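Local atomic coordinates of hemin ABC transporter, periplasmic hemin-binding protein HutB (Vibrio cholerae, PDB entry 5KHL), a protein that probably captures hemin in the periplasm and delivers it to its partner ABC transporter for import into the cell. Residues K151-L156 with N183-S188; L157-A162 with R213-L218; A163-S168 with K193-E198; E202-M207 with A232-G237; D222-A227 with K240-I245. All blocks are in the same frame, centred on the assembly; numbering follows the deposited sequence.

In the fold
All five contacts belong to the C-terminal half of the chain and gather round one mixed sheet, ordered 192-194, 164-166, 152-156, 207-210, 242-244. Contact 3 pairs strands at one border of that sheet, contact 5 lays a helix against the strand at the other, and contact 1 sits on the strand between; the centres of contacts 1 and 3 are about 8 Å apart. Contact 4 joins the loop that leads into strand 207-210 to a short helix, about 11 Å between centres from both contact 1 and contact 5. Contact 2, made by two loops at the surface, touches contact 3 through Leu157 and Ala163, and contact 5 through Leu157 and Val224.

Contact 1 (K151-L156 with N183-S188); sequences KVLFLL and NPASPS
Leu153 lays its CD2 methyl over the start of the turn at 183-188, where it meets three residues in succession. Asn183 OD1 lies beside the methyl, Pro184 CD is 3.6 Å from CD2, and Ala185 CB is 3.7 Å from the same Leu153 atom. The leucine reaches them because CG stands beside its backbone N (chi1 -72°) and the outer branch then turns to the loop. Two residues earlier, Lys151 adds its CB, which rests against Pro184 CG at 3.9 Å. The proline is thus bordered by both side chains, while its CD also approaches Val152 O, 3.3 Å away. The partner is a type I beta turn from Asn183 to Ser186, set in the loop between helix 171-178 and strand 192-194, against a strand inside the mixed sheet of this periplasmic binding protein. Asn183 O takes two bonds within the turn, from Ser186 N and from Ser186 OG, the hydroxyl lying in the carbonyl plane. No direct hydrogen bond joins the segments; a water does so instead, accepting from Phe154 N at 3.0 Å and donating to Asn183 OD1 at 2.8 Å. Asn183 CG is anti to its own N (chi1 179°), which carries the amide in beside the strand, crossing Leu153 at about a right angle. The other end of that amide, ND2, is held by Asp173 OD2 and Ala166 O. Asn183 CA directs its hydrogen at Val152 O, 3.6 Å away.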
# COMPACT_ATOMS: atom_id res chain seq x y z
N LYS A 151 -1.01 7.21 20.21
CA LYS A 151 0.19 7.39 19.39
C LYS A 151 0.59 6.06 18.79
O LYS A 151 0.65 5.06 19.49
CB LYS A 151 1.33 8.00 20.22
CG LYS A 151 1.09 9.45 20.62
CD LYS A 151 2.10 9.94 21.62
CE LYS A 151 1.77 9.48 23.03
NZ LYS A 151 2.54 10.27 24.06
N VAL A 152 0.84 6.07 17.49
CA VAL A 152 1.12 4.86 16.71
C VAL A 152 2.29 5.12 15.76
O VAL A 152 2.29 6.11 15.02
CB VAL A 152 -0.12 4.41 15.87
CG1 VAL A 152 0.26 3.30 14.85
CG2 VAL A 152 -1.24 3.94 16.78
N LEU A 153 3.27 4.23 15.78
CA LEU A 153 4.36 4.30 14.81
C LEU A 153 4.34 3.09 13.92
O LEU A 153 4.00 1.98 14.35
CB LEU A 153 5.73 4.39 15.49
CG LEU A 153 6.17 5.66 16.21
CD1 LEU A 153 7.43 5.33 17.00
CD2 LEU A 153 6.40 6.81 15.24
N PHE A 154 4.74 3.29 12.67
CA PHE A 154 5.03 2.18 11.79
C PHE A 154 6.54 2.02 11.66
O PHE A 154 7.24 2.95 11.27
CB PHE A 154 4.40 2.38 10.42
CG PHE A 154 4.70 1.26 9.47
CD1 PHE A 154 3.87 0.17 9.37
CD2 PHE A 154 5.84 1.29 8.68
CE1 PHE A 154 4.16 -0.85 8.50
CE2 PHE A 154 6.14 0.28 7.81
CZ PHE A 154 5.30 -0.79 7.71
N LEU A 155 7.03 0.82 11.97
CA LEU A 155 8.46 0.51 11.87
C LEU A 155 8.75 -0.41 10.69
O LEU A 155 8.11 -1.46 10.50
CB LEU A 155 8.98 -0.13 13.15
CG LEU A 155 8.94 0.70 14.43
CD1 LEU A 155 9.50 -0.12 15.57
CD2 LEU A 155 9.68 2.02 14.29
N LEU A 156 9.71 0.00 9.88
CA LEU A 156 10.15 -0.77 8.74
C LEU A 156 11.41 -1.45 9.18
O LEU A 156 12.46 -0.80 9.28
CB LEU A 156 10.38 0.13 7.53
CG LEU A 156 10.33 -0.51 6.15
CD1 LEU A 156 8.94 -1.03 5.85
CD2 LEU A 156 10.75 0.50 5.10
N ASN A 183 0.67 10.08 14.44
CA ASN A 183 1.97 9.54 14.06
C ASN A 183 3.06 10.47 14.56
O ASN A 183 3.36 11.45 13.90
CB ASN A 183 2.09 9.39 12.54
CG ASN A 183 3.44 8.86 12.13
OD1 ASN A 183 4.16 8.29 12.96
ND2 ASN A 183 3.80 9.04 10.86
N PRO A 184 3.66 10.14 15.72
CA PRO A 184 4.64 11.05 16.35
C PRO A 184 5.80 11.40 15.42
O PRO A 184 6.43 12.45 15.54
CB PRO A 184 5.13 10.26 17.57
CG PRO A 184 4.19 9.10 17.73
CD PRO A 184 3.60 8.83 16.38
N ALA A 185 6.08 10.51 14.48
CA ALA A 185 7.15 10.74 13.51
C ALA A 185 6.78 11.72 12.40
O ALA A 185 7.68 12.25 11.76
CB ALA A 185 7.58 9.40 12.90
N SER A 186 5.49 11.95 12.16
CA SER A 186 5.01 12.61 10.91
C SER A 186 5.35 14.09 10.73
O SER A 186 5.46 14.55 9.60
CB SER A 186 3.49 12.43 10.74
OG SER A 186 2.71 13.28 11.57
N PRO A 187 5.50 14.85 11.82
CA PRO A 187 6.04 16.19 11.55
C PRO A 187 7.52 16.16 11.16
O PRO A 187 7.88 16.49 10.02
CB PRO A 187 5.84 16.92 12.88
CG PRO A 187 5.74 15.80 13.91
CD PRO A 187 5.04 14.69 13.21
N SER A 188 8.36 15.73 12.10
CA SER A 188 9.82 15.75 11.97
C SER A 188 10.42 14.89 10.85
O SER A 188 11.48 15.21 10.31
CB SER A 188 10.44 15.30 13.29
OG SER A 188 9.53 14.49 14.02
O HOH W 1 5.41 6.09 11.87

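Contact 2 (L157-A162 with R213-L218); sequences LHEGRA and RSLEKL
Leu215 points its CB at the loop 157-162, and from there the side chain closes on a single backbone carbonyl. Its CG comes within 3.1 Å of Leu157 O, and both methyls fan out round that same oxygen. CD2 goes on to the imidazole of His158, which it meets at the edge and in the ring plane, 3.9 Å from ND1 and almost as near to CE1. The methyl abuts the edge of the ring and does not lie over a face; the two side chains cross at about a right angle. CD1, the other branch, has the carboxylate of Glu159 as a more distant neighbour. Both segments are irregular loops, one linking strands 152-156 and 164-166 and the other running from strand 207-210 to helix 221-227; they meet at the surface of the mixed-sheet half of the protein, beyond the end of the sheet. Glu159 folds back at chi2 (63°), bringing OE2 against the CG and CD methylenes of Lys217, 3.6 Å from CD, and these two chains also cross nearly perpendicularly. The charged ends do not touch: Glu159 OE2 and Lys217 NZ are 5.7 Å apart, near enough for a modest electrostatic attraction at most. Deeper in, Leu157 directs its own side chain toward the 213-218 loop and packs on Val210 and Val224, while its backbone N bonds to Ser211 OG.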
# COMPACT_ATOMS: atom_id res chain seq x y z
N LEU A 157 11.31 -2.74 9.49
CA LEU A 157 12.44 -3.50 10.04
C LEU A 157 13.01 -4.44 8.99
O LEU A 157 12.26 -5.05 8.23
CB LEU A 157 12.00 -4.29 11.28
CG LEU A 157 11.28 -3.49 12.38
CD1 LEU A 157 10.68 -4.37 13.46
CD2 LEU A 157 12.22 -2.49 13.02
N HIS A 158 14.34 -4.54 8.92
CA HIS A 158 15.00 -5.53 8.05
C HIS A 158 16.14 -6.23 8.79
O HIS A 158 16.68 -5.71 9.77
CB HIS A 158 15.54 -4.91 6.76
CG HIS A 158 14.48 -4.50 5.78
ND1 HIS A 158 13.16 -4.82 5.94
CD2 HIS A 158 14.57 -3.78 4.63
CE1 HIS A 158 12.46 -4.32 4.93
NE2 HIS A 158 13.29 -3.69 4.13
N GLU A 159 16.50 -7.41 8.30
CA GLU A 159 17.63 -8.14 8.85
C GLU A 159 18.90 -7.35 8.56
O GLU A 159 19.20 -7.03 7.41
CB GLU A 159 17.69 -9.56 8.26
CG GLU A 159 16.60 -10.55 8.77
CD GLU A 159 15.16 -10.15 8.42
OE1 GLU A 159 14.94 -9.25 7.57
OE2 GLU A 159 14.23 -10.75 9.00
N GLY A 160 19.63 -6.98 9.61
CA GLY A 160 20.88 -6.26 9.45
C GLY A 160 20.79 -4.80 9.01
O GLY A 160 21.81 -4.12 8.96
N ARG A 161 19.58 -4.32 8.68
CA ARG A 161 19.38 -2.90 8.39
C ARG A 161 18.95 -2.16 9.65
O ARG A 161 18.41 -2.77 10.58
CB ARG A 161 18.33 -2.67 7.30
CG ARG A 161 18.64 -3.32 5.97
CD ARG A 161 19.52 -2.46 5.09
NE ARG A 161 20.89 -2.94 5.00
CZ ARG A 161 21.69 -2.71 3.95
NH1 ARG A 161 22.93 -3.17 3.93
NH2 ARG A 161 21.22 -2.01 2.93
N ALA A 162 19.18 -0.86 9.67
CA ALA A 162 18.73 -0.04 10.79
C ALA A 162 17.20 0.12 10.73
O ALA A 162 16.63 0.36 9.67
CB ALA A 162 19.43 1.31 10.77
N ARG A 213 2.79 -7.99 7.79
CA ARG A 213 2.57 -9.18 8.60
C ARG A 213 3.73 -10.14 8.30
O ARG A 213 4.06 -11.03 9.09
CB ARG A 213 1.21 -9.82 8.29
CG ARG A 213 0.70 -9.52 6.88
CD ARG A 213 -0.41 -10.48 6.45
NE ARG A 213 -0.09 -11.57 5.50
CZ ARG A 213 1.11 -11.96 5.04
NH1 ARG A 213 1.16 -12.98 4.19
NH2 ARG A 213 2.25 -11.39 5.41
N SER A 214 4.36 -9.89 7.15
CA SER A 214 5.40 -10.72 6.59
C SER A 214 6.77 -10.47 7.22
O SER A 214 7.64 -11.35 7.15
CB SER A 214 5.47 -10.50 5.08
OG SER A 214 6.79 -10.23 4.64
N LEU A 215 6.97 -9.31 7.85
CA LEU A 215 8.26 -9.03 8.52
C LEU A 215 8.40 -9.81 9.83
O LEU A 215 8.97 -9.33 10.81
CB LEU A 215 8.44 -7.54 8.78
CG LEU A 215 9.84 -7.04 8.38
CD1 LEU A 215 10.97 -8.02 8.79
CD2 LEU A 215 9.92 -6.75 6.88
N GLU A 216 7.88 -11.02 9.82
CA GLU A 216 8.07 -11.98 10.89
C GLU A 216 7.73 -13.36 10.36
O GLU A 216 6.53 -13.66 10.23
CB GLU A 216 7.20 -11.62 12.10
CG GLU A 216 5.97 -10.83 11.72
CD GLU A 216 5.00 -10.71 12.86
OE1 GLU A 216 4.38 -9.64 12.99
OE2 GLU A 216 4.86 -11.69 13.62
N LYS A 217 8.71 -14.20 9.99
CA LYS A 217 10.16 -13.94 9.84
C LYS A 217 10.93 -13.41 11.05
O LYS A 217 12.03 -12.88 10.91
CB LYS A 217 10.42 -13.00 8.65
CG LYS A 217 11.79 -13.21 7.99
CD LYS A 217 11.95 -12.34 6.76
CE LYS A 217 10.98 -12.78 5.67
NZ LYS A 217 11.38 -12.35 4.30
N LEU A 218 10.36 -13.57 12.23
CA LEU A 218 11.06 -13.17 13.45
C LEU A 218 10.43 -13.87 14.63
O LEU A 218 11.08 -14.16 15.63
CB LEU A 218 11.02 -11.65 13.64
CG LEU A 218 12.35 -10.95 13.94
CD1 LEU A 218 12.33 -9.49 13.49
CD2 LEU A 218 12.71 -11.07 15.43

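Contact 3 (A163-S168 with K193-E198); sequences ANVAGS and KPLSME
Val165 holds CG1 in the cramped slot between its backbone N and carbonyl carbon (chi1 71°), whereas Leu195 sets CG opposite its own N (chi1 179°), and these two choices fit the side chains together obliquely. Val165 CB lies 3.7 Å from Leu195 CB, with CG1 beside that CB and CG2 facing the Leu195 CD2 methyl. The backbones beneath them form a short antiparallel ladder. Val165 and Lys193 make its hydrogen-bonded pair, joined by Val165 N to Lys193 O at 2.7 Å and by Lys193 N to Val165 O at 3.1 Å. A third bond, Leu195 N to Ala163 O at 3.1 Å, is nearly straight, with 175° at the hydrogen, and continues the pairing on the other side of Pro194. Between these bonds Asn164 and Pro194 form the non-hydrogen-bonded pair, their CA atoms only 4.1 Å apart and their side chains diverging. Lys193 shares the Val165 side of the ladder, and its NZ bonds to Thr190 O. After the strand, Ser196 takes the N-cap position of helix 197-203, its OG bonding to Ser199 N. Strand 192-194 thus borders the mixed sheet next to 164-166, and Leu195 fills the join, packed between Leu153 and Leu155 of strand 152-156 and Met200 and Met203 of the helix.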
# COMPACT_ATOMS: atom_id res chain seq x y z
N ALA A 163 16.56 -0.03 11.88
CA ALA A 163 15.11 0.12 12.00
C ALA A 163 14.62 1.46 11.48
O ALA A 163 14.90 2.50 12.07
CB ALA A 163 14.69 -0.05 13.45
N ASN A 164 13.89 1.44 10.37
CA ASN A 164 13.33 2.67 9.82
C ASN A 164 11.93 3.00 10.33
O ASN A 164 11.25 2.16 10.91
CB ASN A 164 13.30 2.60 8.30
CG ASN A 164 14.57 3.11 7.68
OD1 ASN A 164 15.65 2.93 8.23
ND2 ASN A 164 14.44 3.77 6.54
N VAL A 165 11.51 4.24 10.09
CA VAL A 165 10.19 4.68 10.47
C VAL A 165 9.49 5.42 9.33
O VAL A 165 10.13 6.04 8.49
CB VAL A 165 10.25 5.56 11.72
CG1 VAL A 165 10.88 6.91 11.39
CG2 VAL A 165 8.85 5.72 12.34
N ALA A 166 8.16 5.32 9.29
CA ALA A 166 7.38 6.08 8.33
C ALA A 166 7.01 7.43 8.89
O ALA A 166 6.21 7.52 9.82
CB ALA A 166 6.13 5.33 7.93
N GLY A 167 7.60 8.48 8.32
CA GLY A 167 7.23 9.83 8.66
C GLY A 167 6.13 10.32 7.74
O GLY A 167 5.30 9.54 7.28
N SER A 168 6.14 11.62 7.47
CA SER A 168 5.14 12.23 6.59
C SER A 168 5.18 11.62 5.18
O SER A 168 6.17 11.00 4.79
CB SER A 168 5.36 13.74 6.50
OG SER A 168 6.48 14.03 5.68
N LYS A 193 12.78 6.94 7.12
CA LYS A 193 14.12 7.25 7.59
C LYS A 193 14.46 6.38 8.79
O LYS A 193 13.56 5.88 9.46
CB LYS A 193 14.22 8.74 7.95
CG LYS A 193 13.80 9.69 6.83
CD LYS A 193 14.84 9.80 5.74
CE LYS A 193 14.25 10.45 4.50
NZ LYS A 193 13.58 11.74 4.80
N PRO A 194 15.76 6.16 9.04
CA PRO A 194 16.19 5.52 10.29
C PRO A 194 15.64 6.27 11.49
O PRO A 194 15.66 7.51 11.52
CB PRO A 194 17.70 5.64 10.22
CG PRO A 194 17.98 5.53 8.78
CD PRO A 194 16.87 6.27 8.08
N LEU A 195 15.11 5.53 12.46
CA LEU A 195 14.55 6.13 13.66
C LEU A 195 15.51 5.95 14.82
O LEU A 195 15.71 4.84 15.30
CB LEU A 195 13.19 5.51 14.00
CG LEU A 195 12.50 6.04 15.27
CD1 LEU A 195 12.24 7.53 15.17
CD2 LEU A 195 11.20 5.29 15.54
N SER A 196 16.09 7.07 15.25
CA SER A 196 17.02 7.04 16.37
C SER A 196 16.33 6.44 17.57
O SER A 196 15.14 6.68 17.81
CB SER A 196 17.53 8.45 16.68
OG SER A 196 16.91 9.00 17.83
N MET A 197 17.06 5.61 18.31
CA MET A 197 16.51 4.98 19.50
C MET A 197 15.95 6.03 20.47
O MET A 197 14.94 5.77 21.13
CB MET A 197 17.57 4.12 20.20
CG MET A 197 17.56 2.63 19.81
SD MET A 197 16.50 2.19 18.42
CE MET A 197 14.98 1.76 19.24
N GLU A 198 16.58 7.20 20.53
CA GLU A 198 16.14 8.30 21.40
C GLU A 198 14.78 8.88 21.00
O GLU A 198 13.93 9.12 21.88
CB GLU A 198 17.17 9.43 21.41
CG GLU A 198 18.55 9.00 21.87
CD GLU A 198 19.64 9.44 20.91
OE1 GLU A 198 20.48 10.28 21.30
OE2 GLU A 198 19.65 8.95 19.76

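Contact 4 (E202-M207 with A232-G237); sequences EMQPDM and AATPAG
An N-capped helix start meets a helix end here: Thr234 caps helix 235-238, its OG1 accepting from Gly237 N at 3.1 Å and also hydrogen-bonded to Leu231 O, while Gln204, with positive phi, leads the chain out of helix 197-203. Gln204 bends at chi2 (-67°) and brings its amide across to the other segment. There NE2 donates to Ala233 O over 2.7 Å, almost straight at 174°, with the acceptor in the plane of the amide. The same nitrogen also bonds to Ile201 O, so two carbonyls hold the group's rotation, and OE1 is left alongside Pro235 CD, 3.3 Å away. One backbone bond follows, Ala236 N to Pro205 O at 3.0 Å. Around it, Pro205 CD packs on Thr234 CG2 at 3.6 Å, while Ala236 CB lies against the carbonyl oxygens of Pro205 and Asp206. Asp206 OD1 borders the Pro235 ring, and its OD2 accepts from Lys151 N. The 204-207 strip then enters strand 207-210, beside strand 152-156, whose Leu153 touches Pro205, while Met207 reaches helix 256-269.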
# COMPACT_ATOMS: atom_id res chain seq x y z
N GLU A 202 11.35 8.96 22.99
CA GLU A 202 10.67 10.24 23.14
C GLU A 202 9.22 10.19 22.66
O GLU A 202 8.33 10.72 23.33
CB GLU A 202 11.44 11.34 22.40
CG GLU A 202 10.88 12.74 22.61
CD GLU A 202 10.56 13.05 24.08
OE1 GLU A 202 9.54 13.73 24.33
OE2 GLU A 202 11.32 12.62 24.98
N MET A 203 8.99 9.54 21.51
CA MET A 203 7.67 9.48 20.88
C MET A 203 6.65 8.62 21.64
O MET A 203 5.45 8.76 21.45
CB MET A 203 7.78 8.97 19.44
CG MET A 203 8.46 9.92 18.51
SD MET A 203 8.87 9.15 16.95
CE MET A 203 9.94 10.40 16.21
N GLN A 204 7.16 7.73 22.48
CA GLN A 204 6.31 6.93 23.34
C GLN A 204 5.08 6.28 22.67
O GLN A 204 3.97 6.41 23.17
CB GLN A 204 5.85 7.79 24.51
CG GLN A 204 6.93 8.07 25.53
CD GLN A 204 7.36 6.81 26.27
OE1 GLN A 204 6.65 6.33 27.15
NE2 GLN A 204 8.51 6.27 25.90
N PRO A 205 5.30 5.56 21.55
CA PRO A 205 4.14 4.97 20.86
C PRO A 205 3.32 4.05 21.77
O PRO A 205 3.88 3.33 22.60
CB PRO A 205 4.79 4.17 19.73
CG PRO A 205 6.16 3.83 20.24
CD PRO A 205 6.58 5.05 21.02
N ASP A 206 2.00 4.09 21.61
CA ASP A 206 1.10 3.16 22.30
C ASP A 206 1.00 1.87 21.51
O ASP A 206 0.78 0.78 22.06
CB ASP A 206 -0.27 3.79 22.47
CG ASP A 206 -0.22 5.09 23.25
OD1 ASP A 206 0.12 5.04 24.45
OD2 ASP A 206 -0.53 6.16 22.67
N MET A 207 1.18 1.99 20.20
CA MET A 207 1.13 0.83 19.34
C MET A 207 2.18 0.93 18.25
O MET A 207 2.38 1.98 17.64
CB MET A 207 -0.26 0.69 18.71
CG MET A 207 -0.38 -0.48 17.73
SD MET A 207 -1.95 -0.50 16.83
CE MET A 207 -2.98 -1.37 18.01
N ALA A 232 10.83 -1.53 25.02
CA ALA A 232 10.59 -1.82 26.43
C ALA A 232 10.32 -0.56 27.26
O ALA A 232 9.72 -0.65 28.34
CB ALA A 232 11.79 -2.59 27.02
N ALA A 233 10.76 0.59 26.77
CA ALA A 233 10.53 1.87 27.45
C ALA A 233 9.42 2.70 26.78
O ALA A 233 9.35 3.91 26.97
CB ALA A 233 11.83 2.67 27.51
N THR A 234 8.57 2.03 26.00
CA THR A 234 7.37 2.64 25.44
C THR A 234 6.17 1.82 25.89
O THR A 234 6.33 0.65 26.20
CB THR A 234 7.41 2.69 23.91
OG1 THR A 234 7.43 1.36 23.39
CG2 THR A 234 8.66 3.41 23.44
N PRO A 235 4.98 2.44 25.95
CA PRO A 235 3.75 1.70 26.25
C PRO A 235 3.55 0.51 25.33
O PRO A 235 3.23 -0.59 25.81
CB PRO A 235 2.66 2.75 26.04
CG PRO A 235 3.31 4.02 26.40
CD PRO A 235 4.73 3.90 25.90
N ALA A 236 3.73 0.73 24.04
CA ALA A 236 3.60 -0.34 23.06
C ALA A 236 4.49 -1.52 23.44
O ALA A 236 4.05 -2.67 23.46
CB ALA A 236 3.95 0.18 21.67
N GLY A 237 5.74 -1.25 23.79
CA GLY A 237 6.65 -2.31 24.15
C GLY A 237 6.28 -3.00 25.45
O GLY A 237 6.27 -4.23 25.52

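Contact 5 (D222-A227 with K240-I245); sequences DAVLNA and KNIVAI
Asp222 OD2 receives the ammonium group of Lys240 in a salt bridge, NZ lying 2.9 Å away and nearly in line with the carboxylate C-O bond. The lysine runs out extended through chi2 and chi3 and turns only at chi4 (-74°), a final bend that folds NZ back onto the acid. The chain passes the same oxygen on the way, with CD 3.2 Å from Asp222 OD2. Both residues are exposed, so the pair spans the outer margin of the contact, and water would be expected to weaken it somewhat. Behind this charged pair the contact is apolar. Leu225 CD1 meets the lysine chain at CG, 3.7 Å away, the two side chains crossing at about a right angle. Leu225 CG touches Ile242 CD1 at 3.8 Å. The isoleucine sends its two branches to different partners: CG1 stands beside the backbone N (chi1 -69°) and leads CD1 to Leu225, while CG2, on the other branch, faces Val224 CB at 4.1 Å. Lys240, with positive phi, is the C-prime residue of a Schellman motif ending helix 235-238, with Asn241 N bonded to Ala236 O and Lys240 N to Gly237 O. That reversal leads the chain into strand 242-244 by way of an inverse gamma turn centred on Asn241. Helix 221-227 thus covers one side of this border strand, with Val224 also touching Val210 of the adjacent strand 207-210, whereas Val243 faces helix 256-269 and packs on Leu268.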
# COMPACT_ATOMS: atom_id res chain seq x y z
N ASP A 222 6.64 -10.42 20.84
CA ASP A 222 7.80 -10.57 21.71
C ASP A 222 9.12 -10.59 20.91
O ASP A 222 10.17 -10.19 21.42
CB ASP A 222 7.69 -11.85 22.55
CG ASP A 222 6.28 -12.07 23.11
OD1 ASP A 222 5.46 -12.69 22.41
OD2 ASP A 222 6.01 -11.64 24.25
N ALA A 223 9.07 -11.06 19.67
CA ALA A 223 10.27 -11.18 18.84
C ALA A 223 10.71 -9.85 18.26
O ALA A 223 11.90 -9.56 18.22
CB ALA A 223 10.04 -12.18 17.74
N VAL A 224 9.75 -9.04 17.78
CA VAL A 224 10.08 -7.69 17.33
C VAL A 224 10.59 -6.87 18.52
O VAL A 224 11.52 -6.06 18.39
CB VAL A 224 8.87 -7.00 16.67
CG1 VAL A 224 9.09 -5.50 16.54
CG2 VAL A 224 8.59 -7.63 15.31
N LEU A 225 9.99 -7.09 19.68
CA LEU A 225 10.50 -6.56 20.93
C LEU A 225 11.94 -7.01 21.16
O LEU A 225 12.77 -6.22 21.61
CB LEU A 225 9.61 -6.99 22.10
CG LEU A 225 8.80 -5.93 22.85
CD1 LEU A 225 7.88 -6.61 23.86
CD2 LEU A 225 9.72 -4.92 23.55
N ASN A 226 12.24 -8.29 20.88
CA ASN A 226 13.61 -8.78 20.96
C ASN A 226 14.49 -7.99 20.00
O ASN A 226 15.65 -7.70 20.30
CB ASN A 226 13.71 -10.28 20.63
CG ASN A 226 13.16 -11.18 21.74
OD1 ASN A 226 13.12 -10.81 22.90
ND2 ASN A 226 12.75 -12.39 21.36
N ALA A 227 13.91 -7.63 18.86
CA ALA A 227 14.63 -6.98 17.77
C ALA A 227 14.92 -5.51 18.07
O ALA A 227 15.96 -4.97 17.68
CB ALA A 227 13.84 -7.11 16.47
N LYS A 240 3.45 -5.13 24.85
CA LYS A 240 3.60 -5.99 23.67
C LYS A 240 2.51 -5.68 22.64
O LYS A 240 1.96 -6.57 22.00
CB LYS A 240 3.58 -7.47 24.05
CG LYS A 240 4.59 -7.89 25.12
CD LYS A 240 4.30 -9.31 25.60
CE LYS A 240 5.11 -9.69 26.83
NZ LYS A 240 6.54 -9.93 26.51
N ASN A 241 2.18 -4.40 22.50
CA ASN A 241 1.12 -4.00 21.61
C ASN A 241 1.70 -3.76 20.21
O ASN A 241 1.64 -2.67 19.66
CB ASN A 241 0.40 -2.78 22.17
CG ASN A 241 -0.90 -2.48 21.44
OD1 ASN A 241 -1.34 -1.34 21.38
ND2 ASN A 241 -1.52 -3.51 20.88
N ILE A 242 2.29 -4.83 19.66
CA ILE A 242 2.97 -4.82 18.36
C ILE A 242 2.13 -5.57 17.33
O ILE A 242 1.96 -6.78 17.41
CB ILE A 242 4.37 -5.45 18.48
CG1 ILE A 242 5.27 -4.53 19.31
CG2 ILE A 242 4.99 -5.69 17.10
CD1 ILE A 242 6.34 -5.25 20.06
N VAL A 243 1.61 -4.83 16.35
CA VAL A 243 0.53 -5.30 15.49
C VAL A 243 0.91 -5.39 14.01
O VAL A 243 1.55 -4.48 13.46
CB VAL A 243 -0.71 -4.38 15.65
CG1 VAL A 243 -1.83 -4.82 14.76
CG2 VAL A 243 -1.15 -4.36 17.11
N ALA A 244 0.50 -6.47 13.36
CA ALA A 244 0.88 -6.71 11.97
C ALA A 244 -0.08 -6.04 11.02
O ALA A 244 -1.29 -6.12 11.18
CB ALA A 244 0.94 -8.22 11.70
N ILE A 245 0.48 -5.37 10.02
CA ILE A 245 -0.33 -4.77 8.98
C ILE A 245 0.10 -5.35 7.62
O ILE A 245 1.28 -5.46 7.33
CB ILE A 245 -0.23 -3.20 9.01
CG1 ILE A 245 -1.17 -2.57 7.99
CG2 ILE A 245 1.21 -2.71 8.79
CD1 ILE A 245 -1.25 -1.04 8.10